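Side-chain contacts in BSU-2 beta-lactamase (Bacillus subtilis, PDB 6W5E), which probably hydrolyses the beta-lactam ring of penicillins and related antibiotics, as a class D serine beta-lactamase: residues V62-R65 with K66-N69; D114-L117 with G118-M121; I202-G206 with D207-L211; G216-L219 with T220-G223. One frame throughout, in Å; residues are numbered along the deposited sequence.

Interaction 1. Residues V62-R65 with K66-N69; sequences VYNR and KRAN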
loop_
_atom_site.group_PDB
_atom_site.type_symbol
_atom_site.label_atom_id
_atom_site.label_comp_id
_atom_site.label_asym_id
_atom_site.label_seq_id
_atom_site.Cartn_x
_atom_site.Cartn_y
_atom_site.Cartn_z
ATOM N N VAL A 62 5.007 -5.223 16.493
ATOM C CA VAL A 62 4.258 -3.969 16.403
ATOM C C VAL A 62 4.921 -2.935 17.302
ATOM O O VAL A 62 4.983 -3.125 18.525
ATOM C CB VAL A 62 2.785 -4.142 16.817
ATOM C CG1 VAL A 62 2.046 -2.810 16.709
ATOM C CG2 VAL A 62 2.096 -5.207 15.978
ATOM N N TYR A 63 5.405 -1.845 16.707
ATOM C CA TYR A 63 5.789 -0.652 17.450
ATOM C C TYR A 63 4.603 0.307 17.499
ATOM O O TYR A 63 4.029 0.644 16.455
ATOM C CB TYR A 63 6.986 0.045 16.792
ATOM C CG TYR A 63 7.188 1.455 17.310
ATOM C CD1 TYR A 63 7.853 1.690 18.515
ATOM C CD2 TYR A 63 6.680 2.555 16.617
ATOM C CE1 TYR A 63 8.013 2.992 19.008
ATOM C CE2 TYR A 63 6.830 3.846 17.103
ATOM C CZ TYR A 63 7.495 4.059 18.292
ATOM O OH TYR A 63 7.642 5.347 18.760
ATOM N N ASN A 64 4.245 0.741 18.715
ATOM C CA ASN A 64 3.143 1.667 18.971
ATOM C C ASN A 64 1.795 1.001 18.706
ATOM O O ASN A 64 1.128 1.261 17.692
ATOM C CB ASN A 64 3.306 2.992 18.214
ATOM C CG ASN A 64 2.368 4.068 18.720
ATOM O OD1 ASN A 64 1.406 3.781 19.433
ATOM N ND2 ASN A 64 2.634 5.309 18.340
ATOM N N ARG A 65 1.379 0.163 19.653
ATOM C CA ARG A 65 0.152 -0.609 19.504
ATOM C C ARG A 65 -1.076 0.294 19.419
ATOM O O ARG A 65 -2.013 0.009 18.657
ATOM C CB ARG A 65 0.049 -1.584 20.679
ATOM C CG ARG A 65 -1.276 -2.274 20.849
ATOM C CD ARG A 65 -1.411 -3.434 19.884
ATOM N NE ARG A 65 -0.205 -4.254 19.821
ATOM C CZ ARG A 65 -0.174 -5.486 19.321
ATOM N NH1 ARG A 65 -1.291 -6.039 18.859
ATOM N NH2 ARG A 65 0.964 -6.162 19.287
ATOM N N LYS A 66 -1.100 1.385 20.194
ATOM C CA LYS A 66 -2.251 2.284 20.154
ATOM C C LYS A 66 -2.476 2.826 18.751
ATOM O O LYS A 66 -3.586 2.744 18.209
ATOM C CB LYS A 66 -2.059 3.443 21.130
ATOM C CG LYS A 66 -3.218 4.430 21.098
ATOM C CD LYS A 66 -3.028 5.556 22.105
ATOM C CE LYS A 66 -3.773 5.269 23.398
ATOM N NZ LYS A 66 -3.522 6.316 24.422
ATOM N N ARG A 67 -1.426 3.378 18.142
ATOM C CA ARG A 67 -1.573 3.933 16.804
ATOM C C ARG A 67 -1.843 2.843 15.775
ATOM O O ARG A 67 -2.577 3.075 14.804
ATOM C CB ARG A 67 -0.348 4.771 16.432
ATOM C CG ARG A 67 -0.572 5.575 15.173
ATOM C CD ARG A 67 0.530 6.565 14.884
ATOM N NE ARG A 67 0.320 7.154 13.569
ATOM C CZ ARG A 67 -0.126 8.388 13.353
ATOM N NH1 ARG A 67 -0.405 9.195 14.367
ATOM N NH2 ARG A 67 -0.295 8.806 12.112
ATOM N N ALA A 68 -1.287 1.647 15.980
ATOM C CA ALA A 68 -1.521 0.544 15.058
ATOM C C ALA A 68 -2.995 0.181 14.973
ATOM O O ALA A 68 -3.439 -0.340 13.943
ATOM C CB ALA A 68 -0.692 -0.673 15.466
ATOM N N ASN A 69 -3.765 0.473 16.016
ATOM C CA ASN A 69 -5.180 0.138 16.056
ATOM C C ASN A 69 -6.090 1.294 15.663
ATOM O O ASN A 69 -7.309 1.124 15.662
ATOM C CB ASN A 69 -5.554 -0.387 17.447
ATOM C CG ASN A 69 -5.238 -1.854 17.605
ATOM O OD1 ASN A 69 -5.637 -2.675 16.777
ATOM N ND2 ASN A 69 -4.478 -2.192 18.639
HETATM O O HOH W 1 0.814 2.047 22.313
HETATM O O HOH W 2 -4.058 -5.198 18.726
#

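Interaction 2. Residues D114-L117 with G118-M121; sequences DHTL and GSAM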
loop_
_atom_site.group_PDB
_atom_site.type_symbol
_atom_site.label_atom_id
_atom_site.label_comp_id
_atom_site.label_asym_id
_atom_site.label_seq_id
_atom_site.Cartn_x
_atom_site.Cartn_y
_atom_site.Cartn_z
ATOM N N ASP A 114 0.336 10.963 -20.123
ATOM C CA ASP A 114 -0.485 9.767 -20.208
ATOM C C ASP A 114 0.025 8.749 -19.199
ATOM O O ASP A 114 1.225 8.674 -18.915
ATOM C CB ASP A 114 -0.399 9.157 -21.606
ATOM C CG ASP A 114 -0.965 10.061 -22.692
ATOM O OD1 ASP A 114 -1.792 10.955 -22.402
ATOM O OD2 ASP A 114 -0.578 9.858 -23.861
ATOM N N HIS A 115 -0.899 7.970 -18.638
ATOM C CA HIS A 115 -0.557 6.996 -17.612
ATOM C C HIS A 115 -1.192 5.645 -17.901
ATOM O O HIS A 115 -2.162 5.530 -18.652
ATOM C CB HIS A 115 -0.968 7.497 -16.226
ATOM C CG HIS A 115 0.115 8.262 -15.542
ATOM N ND1 HIS A 115 1.198 7.644 -14.957
ATOM C CD2 HIS A 115 0.308 9.592 -15.389
ATOM C CE1 HIS A 115 2.008 8.562 -14.460
ATOM N NE2 HIS A 115 1.492 9.753 -14.711
ATOM N N THR A 116 -0.612 4.620 -17.284
ATOM C CA THR A 116 -1.160 3.273 -17.249
ATOM C C THR A 116 -1.449 2.893 -15.806
ATOM O O THR A 116 -1.103 3.612 -14.864
ATOM C CB THR A 116 -0.193 2.249 -17.855
ATOM O OG1 THR A 116 0.958 2.107 -17.012
ATOM C CG2 THR A 116 0.241 2.682 -19.237
ATOM N N LEU A 117 -2.116 1.752 -15.645
ATOM C CA LEU A 117 -2.385 1.239 -14.307
ATOM C C LEU A 117 -1.093 1.135 -13.500
ATOM O O LEU A 117 -1.040 1.529 -12.327
ATOM C CB LEU A 117 -3.090 -0.115 -14.426
ATOM C CG LEU A 117 -3.569 -0.761 -13.127
ATOM C CD1 LEU A 117 -4.761 -0.010 -12.541
ATOM C CD2 LEU A 117 -3.900 -2.219 -13.358
ATOM N N GLY A 118 -0.030 0.629 -14.130
ATOM C CA GLY A 118 1.235 0.465 -13.427
ATOM C C GLY A 118 1.983 1.764 -13.189
ATOM O O GLY A 118 2.532 1.976 -12.106
ATOM N N SER A 119 2.036 2.648 -14.188
ATOM C CA SER A 119 2.763 3.891 -13.966
ATOM C C SER A 119 2.040 4.758 -12.957
ATOM O O SER A 119 2.678 5.456 -12.163
ATOM C CB SER A 119 2.999 4.647 -15.275
ATOM O OG SER A 119 1.792 5.199 -15.768
ATOM N N ALA A 120 0.706 4.714 -12.966
ATOM C CA ALA A 120 -0.058 5.499 -12.010
ATOM C C ALA A 120 0.106 4.966 -10.601
ATOM O O ALA A 120 -0.005 5.730 -9.642
ATOM C CB ALA A 120 -1.522 5.577 -12.416
ATOM N N MET A 121 0.384 3.672 -10.445
ATOM C CA MET A 121 0.767 3.182 -9.130
ATOM C C MET A 121 2.152 3.694 -8.742
ATOM O O MET A 121 2.333 4.217 -7.636
ATOM C CB MET A 121 0.719 1.660 -9.067
ATOM C CG MET A 121 1.035 1.170 -7.665
ATOM S SD MET A 121 0.771 -0.584 -7.413
ATOM C CE MET A 121 -1.020 -0.659 -7.374
HETATM O O HOH W 3 3.399 6.845 -17.958
#

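Interaction 3. Residues I202-G206 with D207-L211; sequences IQEEG and DHYTL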
loop_
_atom_site.group_PDB
_atom_site.type_symbol
_atom_site.label_atom_id
_atom_site.label_comp_id
_atom_site.label_asym_id
_atom_site.label_seq_id
_atom_site.Cartn_x
_atom_site.Cartn_y
_atom_site.Cartn_z
ATOM N N ILE A 202 6.592 -3.358 -7.237
ATOM C CA ILE A 202 8.028 -3.525 -7.042
ATOM C C ILE A 202 8.698 -2.166 -6.956
ATOM O O ILE A 202 8.529 -1.314 -7.838
ATOM C CB ILE A 202 8.647 -4.376 -8.161
ATOM C CG1 ILE A 202 8.198 -5.831 -8.031
ATOM C CG2 ILE A 202 10.172 -4.293 -8.098
ATOM C CD1 ILE A 202 8.589 -6.724 -9.205
ATOM N N GLN A 203 9.459 -1.956 -5.881
ATOM C CA GLN A 203 10.256 -0.752 -5.685
ATOM C C GLN A 203 11.730 -0.972 -5.977
ATOM O O GLN A 203 12.389 -0.076 -6.512
ATOM C CB GLN A 203 10.104 -0.252 -4.245
ATOM C CG GLN A 203 8.665 -0.027 -3.822
ATOM C CD GLN A 203 8.138 1.320 -4.271
ATOM O OE1 GLN A 203 8.559 2.360 -3.767
ATOM N NE2 GLN A 203 7.207 1.311 -5.217
ATOM N N GLU A 204 12.257 -2.148 -5.634
ATOM C CA GLU A 204 13.661 -2.492 -5.824
ATOM C C GLU A 204 13.761 -3.988 -6.064
ATOM O O GLU A 204 13.197 -4.766 -5.295
ATOM C CB GLU A 204 14.470 -2.207 -4.552
ATOM C CG GLU A 204 14.563 -0.773 -4.088
ATOM C CD GLU A 204 15.755 -0.568 -3.166
ATOM O OE1 GLU A 204 16.854 -0.269 -3.675
ATOM O OE2 GLU A 204 15.595 -0.732 -1.936
ATOM N N GLU A 205 14.520 -4.389 -7.084
ATOM C CA GLU A 205 14.867 -5.791 -7.316
ATOM C C GLU A 205 16.379 -5.909 -7.171
ATOM O O GLU A 205 17.123 -5.571 -8.095
ATOM C CB GLU A 205 14.426 -6.264 -8.699
ATOM C CG GLU A 205 13.015 -6.793 -8.781
ATOM C CD GLU A 205 12.776 -7.588 -10.045
ATOM O OE1 GLU A 205 12.203 -7.039 -11.002
ATOM O OE2 GLU A 205 13.168 -8.772 -10.085
ATOM N N GLY A 206 16.833 -6.374 -6.008
ATOM C CA GLY A 206 18.241 -6.629 -5.792
ATOM C C GLY A 206 18.626 -8.042 -6.189
ATOM O O GLY A 206 17.825 -8.818 -6.712
ATOM N N ASP A 207 19.893 -8.370 -5.933
ATOM C CA ASP A 207 20.375 -9.723 -6.182
ATOM C C ASP A 207 19.779 -10.724 -5.200
ATOM O O ASP A 207 19.619 -11.902 -5.539
ATOM C CB ASP A 207 21.900 -9.765 -6.085
ATOM C CG ASP A 207 22.575 -8.929 -7.150
ATOM O OD1 ASP A 207 22.163 -9.019 -8.324
ATOM O OD2 ASP A 207 23.520 -8.185 -6.814
ATOM N N HIS A 208 19.444 -10.283 -3.990
ATOM C CA HIS A 208 19.050 -11.188 -2.922
ATOM C C HIS A 208 17.698 -10.860 -2.310
ATOM O O HIS A 208 17.277 -11.556 -1.380
ATOM C CB HIS A 208 20.123 -11.208 -1.822
ATOM C CG HIS A 208 21.505 -11.472 -2.335
ATOM N ND1 HIS A 208 21.859 -12.664 -2.924
ATOM C CD2 HIS A 208 22.613 -10.694 -2.360
ATOM C CE1 HIS A 208 23.129 -12.615 -3.286
ATOM N NE2 HIS A 208 23.610 -11.430 -2.954
ATOM N N TYR A 209 17.010 -9.831 -2.797
ATOM C CA TYR A 209 15.729 -9.444 -2.224
ATOM C C TYR A 209 14.924 -8.689 -3.269
ATOM O O TYR A 209 15.475 -8.144 -4.226
ATOM C CB TYR A 209 15.917 -8.562 -0.981
ATOM C CG TYR A 209 16.349 -7.165 -1.337
ATOM C CD1 TYR A 209 17.681 -6.882 -1.593
ATOM C CD2 TYR A 209 15.417 -6.131 -1.463
ATOM C CE1 TYR A 209 18.084 -5.608 -1.943
ATOM C CE2 TYR A 209 15.806 -4.856 -1.826
ATOM C CZ TYR A 209 17.145 -4.599 -2.053
ATOM O OH TYR A 209 17.544 -3.335 -2.410
ATOM N N THR A 210 13.609 -8.646 -3.053
ATOM C CA THR A 210 12.709 -7.790 -3.818
ATOM C C THR A 210 11.838 -7.034 -2.831
ATOM O O THR A 210 11.195 -7.649 -1.971
ATOM C CB THR A 210 11.823 -8.591 -4.794
ATOM O OG1 THR A 210 12.653 -9.371 -5.659
ATOM C CG2 THR A 210 10.982 -7.653 -5.646
ATOM N N LEU A 211 11.828 -5.708 -2.945
ATOM C CA LEU A 211 11.014 -4.854 -2.090
ATOM C C LEU A 211 9.766 -4.447 -2.866
ATOM O O LEU A 211 9.867 -3.892 -3.970
ATOM C CB LEU A 211 11.800 -3.617 -1.654
ATOM C CG LEU A 211 11.001 -2.591 -0.844
ATOM C CD1 LEU A 211 10.562 -3.169 0.491
ATOM C CD2 LEU A 211 11.823 -1.329 -0.641
HETATM O O HOH W 4 11.356 -10.421 -7.873
#

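Interaction 4. Residues G216-L219 with T220-G223; sequences GTRL and TDMG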
loop_
_atom_site.group_PDB
_atom_site.type_symbol
_atom_site.label_atom_id
_atom_site.label_comp_id
_atom_site.label_asym_id
_atom_site.label_seq_id
_atom_site.Cartn_x
_atom_site.Cartn_y
_atom_site.Cartn_z
ATOM N N GLY A 216 1.501 6.340 0.611
ATOM C CA GLY A 216 0.333 7.196 0.608
ATOM C C GLY A 216 0.638 8.445 1.411
ATOM O O GLY A 216 1.367 8.374 2.412
ATOM N N THR A 217 0.104 9.589 0.991
ATOM C CA THR A 217 0.267 10.849 1.707
ATOM C C THR A 217 -1.036 11.622 1.621
ATOM O O THR A 217 -1.685 11.642 0.574
ATOM C CB THR A 217 1.364 11.724 1.074
ATOM O OG1 THR A 217 2.580 10.985 0.940
ATOM C CG2 THR A 217 1.619 12.994 1.892
ATOM N N ARG A 218 -1.428 12.251 2.720
ATOM C CA ARG A 218 -2.467 13.269 2.657
ATOM C C ARG A 218 -1.803 14.530 2.124
ATOM O O ARG A 218 -1.072 15.220 2.841
ATOM C CB ARG A 218 -3.102 13.496 4.023
ATOM C CG ARG A 218 -4.290 14.426 3.964
ATOM C CD ARG A 218 -5.021 14.444 5.275
ATOM N NE ARG A 218 -4.237 15.123 6.294
ATOM C CZ ARG A 218 -4.257 14.799 7.581
ATOM N NH1 ARG A 218 -3.515 15.471 8.443
ATOM N NH2 ARG A 218 -5.025 13.804 8.002
ATOM N N LEU A 219 -2.029 14.811 0.843
ATOM C CA LEU A 219 -1.323 15.883 0.157
ATOM C C LEU A 219 -1.836 17.261 0.534
ATOM O O LEU A 219 -1.175 18.254 0.215
ATOM C CB LEU A 219 -1.424 15.684 -1.358
ATOM C CG LEU A 219 -0.812 14.381 -1.882
ATOM C CD1 LEU A 219 -1.145 14.174 -3.353
ATOM C CD2 LEU A 219 0.696 14.365 -1.659
ATOM N N THR A 220 -2.989 17.346 1.201
ATOM C CA THR A 220 -3.511 18.649 1.601
ATOM C C THR A 220 -2.545 19.366 2.534
ATOM O O THR A 220 -2.403 20.592 2.465
ATOM C CB THR A 220 -4.884 18.482 2.257
ATOM O OG1 THR A 220 -4.784 17.594 3.378
ATOM C CG2 THR A 220 -5.891 17.914 1.256
ATOM N N ASP A 221 -1.862 18.615 3.408
ATOM C CA ASP A 221 -0.970 19.222 4.390
ATOM C C ASP A 221 0.252 18.364 4.700
ATOM O O ASP A 221 0.988 18.696 5.638
ATOM C CB ASP A 221 -1.723 19.494 5.687
ATOM C CG ASP A 221 -2.234 18.224 6.346
ATOM O OD1 ASP A 221 -2.125 17.126 5.750
ATOM O OD2 ASP A 221 -2.750 18.318 7.474
ATOM N N MET A 222 0.471 17.264 3.976
ATOM C CA MET A 222 1.594 16.357 4.215
ATOM C C MET A 222 1.595 15.806 5.639
ATOM O O MET A 222 2.649 15.506 6.201
ATOM C CB MET A 222 2.942 16.998 3.861
ATOM C CG MET A 222 2.972 17.681 2.507
ATOM S SD MET A 222 2.818 16.483 1.176
ATOM C CE MET A 222 4.362 15.597 1.333
ATOM N N GLY A 223 0.416 15.663 6.232
ATOM C CA GLY A 223 0.302 15.348 7.640
ATOM C C GLY A 223 0.001 13.909 7.966
ATOM O O GLY A 223 -0.077 13.559 9.149
#

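Interaction 1. Residues V62-R65 with K66-N69
Asn64 caps the short helix 65-68 by folding its amide against Arg67. Its CG stands anti to the backbone N (chi1 -166°), which folds the amide back over the first turn. There Asn64 OD1 accepts from Arg67 N at 3.1 Å. The bond is nearly straight at the hydrogen, but the donor lies 60° out of the amide plane, so no lone pair points at it. The amide also rests against the side of Arg67, with Asn64 ND2 3.6 Å from Arg67 CB. ND2 itself bonds to Gly48 O, which holds the amide from the other end. Water 1 links Lys66 N to Asn64 OD1, the second bond being weak. Behind the cap, Ala68 N donates to Asn64 O at 3.0 Å.

Arg65 and Asn69 meet one turn apart. The Arg65 chain bends at chi2 and chi3, and Arg65 CD comes to 3.5 Å from Asn69 ND2. The guanidinium and amide planes are 45° apart. Water 2 sits in the guanidinium plane at its edge and accepts from Arg65 NH1 and Asn69 ND2. On the inner side, Val62 CG1 touches Ala68 CB at 3.7 Å.

The Arg67 chain runs extended from CG to NE, away from the cap, to Asn243 and a bound malonate. The turn follows the edge strand 59-63 of the main sheet. Ala68 packs on Thr49 of strand 48-54 and on Leu173 of helix 172-184.

Interaction 2. Residues D114-L117 with G118-M121
The His115 ring meets Ser119 at its edge. Ser119 OG lies near the ring plane, 2.6 Å from His115 ND1, in a short hydrogen bond whose donor is not settled. Ala120 N approaches the same ring obliquely, 3.6 Å from His115 ND1. At the far end of the imidazole, NE2 bonds to Ser110 O, so both ring nitrogens are held and the rotation of the ring is fixed.

Thr116 and Ser119 form a capping box at the start of helix 117-122. Thr116 OG1 accepts from Ser119 N at 3.1 Å. In return Ser119 OG accepts from Thr116 N at 2.9 Å, and both bonds are close to straight. Each hydroxyl sits between its own backbone N and carbonyl carbon (chi1 68° for Thr116, 71° for Ser119), which turns it back toward the partner's N-H. Thr116 OG1 also bonds to Glu95 O. Water 3 joins Ser119 OG to Asp114 O. The helix bonds proper begin with Ala120 N to Thr116 O at 2.8 Å.

Leu117 packs against Leu87, Leu132 and Met200, on three different helices. His115 touches Ala125, in a Ser-Ala-Ile sequence that probably corresponds to the class D S-x-V motif.

Interaction 3. Residues I202-G206 with D207-L211
Tyr209 CG sits between its backbone N and carbonyl carbon (chi1 74°), and this swings the ring across the hairpin to Gly206 and Glu204. One face of the ring looks onto the glycine backbone, with Gly206 N over its centre and 4.3 Å above the plane. Glu204 CG stands anti to the carbonyl carbon and the chain is extended beyond it. This brings the carboxylate to the phenol end, with Glu204 OE2 3.3 Å from Tyr209 OH. The carboxylate and ring planes are 74° apart, so the two groups do not stack. Glu204 OE2 also lies 4.0 Å from Leu211 CD2, on the same face of the sheet.

On the other face, Glu205 and Thr210 run side by side and point the same way. Glu205 CG touches Thr210 CG2 at 3.8 Å. Water 4 bonds to Thr210 OG1 and, weakly, to Glu205 OE2.

The backbone forms an antiparallel hairpin with a classic beta bulge. Gln203 and Glu204 both face Leu211, and Leu211 O accepts from Gln203 N at 2.8 Å and more weakly from Glu204 N. Leu211 N returns a bond to Glu204 O at 2.9 Å. Nearer the turn, Gly206 N donates to Tyr209 O at 2.9 Å.

The Tyr209 ring also packs on Ile265 and Thr266 near the C-terminus. Strand 202-205 forms one edge of the main sheet. Strand 209-217 lies between it and strand 225-233, where Tyr209 touches Ile231.

Interaction 4. Residues G216-L219 with T220-G223
Asp221 OD1 accepts from two donors, Arg218 NE at 3.0 Å and Gly223 N at 3.0 Å, which arrive from opposite faces of the carboxylate plane. The bond from Gly223 N closes an Asx turn. The one from Arg218 NE belongs to a side-on salt bridge, completed by Arg218 NH1 to Asp221 OD2 at 3.1 Å, on the syn lone pair. The guanidinium and carboxylate planes are still 45° apart, so the pairing is not flat. Asp221 CG sits between its backbone N and carbonyl carbon (chi1 63°), which folds the acid back over the turn. The Arg218 chain bends at chi3 to bring NE round. Arg218 CG passes 3.3 Å from Thr220 OG1. Met222 N adds a weak bond to Arg218 O.

On another side of the loop, Met222 SD lies 3.8 Å from Thr217 CG2 and 4.1 Å from Leu219 CD2. Thr217 OG1 bonds to one bound malonate and Arg218 NH1 to another. The malonate at Thr217 lies beside the family's Lys-Thr-Gly motif, which ends at Gly216, consistent with an anion site there.

The loop connects strands 209-217 and 225-233. Thr217 OG1 also bonds to Gly248 N at the start of helix 248-261, Leu219 touches Trp111, and Met222 touches Ser247.

Interactions 1, 3 and 4 all reach the main sheet, and interaction 2 lies apart among the helices. Interactions 1 and 3 sit at the two outer strands, 59-63 and 202-205. Interactions 3 and 4 share strand 209-217 at its two ends, their centres about 27 Å apart. Interactions 1 and 4 are surface contacts, and both carry arginines that bind malonate. Interactions 2 and 3 are partly buried. Both 1 and 2 are helix N-caps, but the first uses an amide, with one water beside it, the second a reciprocal hydroxyl box braced by a histidine. Interaction 3 relies on backbone pairing, interaction 4 on a salt bridge.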